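Local coordinates for protein predicted acetamidase/formamidase (Thermoanaerobacter tengcongensis, PDB 3TKK) that probably hydrolyses carbon-nitrogen bonds of small linear amides, as expected of an acetamidase/formamidase, and carries bound zinc and calcium ions, at residues I137-K142 against F171-V175. Numbering follows the deposited sequence.
Sequences IGVAPK and FPVFV
Phe-171 lays one face of its ring against the backbone of Gly-138, in a CH-pi contact that puts the glycine CA 4.3 Å from the ring centroid and 26° off the ring normal. Ile-137 meets the far end of the same ring: CG1 lies 3.7 Å from CZ of Phe-171, while its other branch, CG2, approaches the ring edge in plane. With CG of Phe-171 anti to the carbonyl carbon (chi1 -70°), the ring reaches past Val-139, whose side chain runs in the opposite direction and divides its branches: CG1 sits 3.9 Å from CB of Phe-171, whereas CG2 turns to O of Pro-172 (3.4 Å) and to the edge of the Phe-174 ring at CD2 (4.0 Å). Phe-174 packs largely against backbone atoms of 137-142: its CB lies 3.3 Å from N of Lys-142, and O of Ala-140 comes up at the ring edge. Beyond it, Ala-140 CB meets Val-175 CG2. A leucine in place of Phe-171 has no ring face to lay over Gly-138, and would probably leave a gap beside the glycine CA and CG1 of Ile-137. The contact joins the ends of strands 133-138 and 168-172, which belong to different sheets, with Leu-77 and Val-79 of strand 76-86 adding to the apolar layer. A single water, donating to O of Ala-140 (2.7 Å) and accepting from N of Phe-174 (3.1 Å), bridges the two segments, which otherwise meet through apolar and CH-pi contacts. The buried O of Pro-172, with CG2 of Val-139 against it, lacks a polar partner, probably at a small cost.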
loop_
_atom_site.group_PDB
_atom_site.type_symbol
_atom_site.label_atom_id
_atom_site.label_comp_id
_atom_site.label_asym_id
_atom_site.label_seq_id
_atom_site.Cartn_x
_atom_site.Cartn_y
_atom_site.Cartn_z
ATOM N N ILE A 137 -3.333 -6.516 -18.555
ATOM C CA ILE A 137 -2.921 -5.747 -19.702
ATOM C C ILE A 137 -1.420 -5.952 -19.818
ATOM O O ILE A 137 -0.708 -5.982 -18.793
ATOM C CB ILE A 137 -3.188 -4.265 -19.637
ATOM C CG1 ILE A 137 -2.567 -3.608 -20.882
ATOM C CG2 ILE A 137 -2.635 -3.633 -18.277
ATOM C CD1 ILE A 137 -3.282 -1.979 -20.991
ATOM N N GLY A 138 -0.952 -6.260 -21.032
ATOM C CA GLY A 138 0.450 -6.686 -21.179
ATOM C C GLY A 138 0.871 -6.842 -22.620
ATOM O O GLY A 138 0.050 -6.732 -23.555
ATOM N N VAL A 139 2.137 -7.164 -22.813
ATOM C CA VAL A 139 2.674 -7.513 -24.103
ATOM C C VAL A 139 3.264 -8.925 -23.992
ATOM O O VAL A 139 3.264 -9.513 -22.936
ATOM C CB VAL A 139 3.838 -6.556 -24.425
ATOM C CG1 VAL A 139 3.347 -5.099 -24.405
ATOM C CG2 VAL A 139 5.066 -6.776 -23.314
ATOM N N ALA A 140 3.728 -9.464 -25.123
ATOM C CA ALA A 140 4.266 -10.811 -25.106
ATOM C C ALA A 140 5.620 -10.822 -24.405
ATOM O O ALA A 140 6.431 -9.938 -24.580
ATOM C CB ALA A 140 4.431 -11.391 -26.544
ATOM N N PRO A 141 5.839 -11.853 -23.583
ATOM C CA PRO A 141 7.138 -12.077 -23.031
ATOM C C PRO A 141 8.171 -12.480 -24.068
ATOM O O PRO A 141 7.841 -12.934 -25.191
ATOM C CB PRO A 141 6.947 -13.272 -22.043
ATOM C CG PRO A 141 5.484 -13.682 -22.073
ATOM C CD PRO A 141 4.869 -12.941 -23.326
ATOM N N LYS A 142 9.436 -12.370 -23.672
ATOM C CA LYS A 142 10.545 -12.720 -24.563
ATOM C C LYS A 142 10.415 -14.166 -24.988
ATOM O O LYS A 142 10.439 -14.485 -26.139
ATOM C CB LYS A 142 11.862 -12.477 -23.828
ATOM C CG LYS A 142 13.101 -12.319 -24.740
ATOM C CD LYS A 142 14.257 -11.872 -23.786
ATOM C CE LYS A 142 15.502 -12.809 -23.818
ATOM N NZ LYS A 142 16.107 -12.729 -22.427
ATOM N N PHE A 171 5.357 -0.348 -21.006
ATOM C CA PHE A 171 5.790 -1.691 -20.931
ATOM C C PHE A 171 7.109 -1.880 -21.642
ATOM O O PHE A 171 7.271 -1.421 -22.811
ATOM C CB PHE A 171 4.770 -2.610 -21.747
ATOM C CG PHE A 171 3.442 -2.745 -21.095
ATOM C CD1 PHE A 171 3.287 -3.550 -19.991
ATOM C CD2 PHE A 171 2.377 -2.102 -21.599
ATOM C CE1 PHE A 171 2.032 -3.636 -19.294
ATOM C CE2 PHE A 171 1.094 -2.151 -20.944
ATOM C CZ PHE A 171 0.927 -2.970 -19.817
ATOM N N PRO A 172 8.016 -2.594 -21.028
ATOM C CA PRO A 172 9.116 -3.058 -21.869
ATOM C C PRO A 172 8.665 -3.949 -23.000
ATOM O O PRO A 172 7.840 -4.841 -22.773
ATOM C CB PRO A 172 9.950 -3.971 -20.949
ATOM C CG PRO A 172 9.299 -3.991 -19.579
ATOM C CD PRO A 172 7.925 -3.280 -19.725
ATOM N N VAL A 173 9.271 -3.798 -24.192
ATOM C CA VAL A 173 8.984 -4.607 -25.400
ATOM C C VAL A 173 9.960 -5.783 -25.478
ATOM O O VAL A 173 11.189 -5.610 -25.479
ATOM C CB VAL A 173 9.073 -3.733 -26.700
ATOM C CG1 VAL A 173 8.587 -4.496 -27.907
ATOM C CG2 VAL A 173 8.066 -2.521 -26.547
ATOM N N PHE A 174 9.408 -6.994 -25.518
ATOM C CA PHE A 174 10.188 -8.201 -25.621
ATOM C C PHE A 174 10.245 -8.751 -27.031
ATOM O O PHE A 174 11.204 -9.418 -27.360
ATOM C CB PHE A 174 9.725 -9.223 -24.587
ATOM C CG PHE A 174 9.849 -8.672 -23.156
ATOM C CD1 PHE A 174 11.107 -8.557 -22.551
ATOM C CD2 PHE A 174 8.760 -8.197 -22.499
ATOM C CE1 PHE A 174 11.235 -8.034 -21.304
ATOM C CE2 PHE A 174 8.865 -7.631 -21.241
ATOM C CZ PHE A 174 10.074 -7.553 -20.613
ATOM N N VAL A 175 9.221 -8.478 -27.862
ATOM C CA VAL A 175 9.160 -9.010 -29.200
ATOM C C VAL A 175 8.678 -7.971 -30.139
ATOM O O VAL A 175 7.929 -7.031 -29.806
ATOM C CB VAL A 175 8.228 -10.226 -29.361
ATOM C CG1 VAL A 175 8.441 -11.202 -28.231
ATOM C CG2 VAL A 175 6.823 -9.764 -29.302
HETATM O O HOH W 1 6.536 -7.784 -26.270
#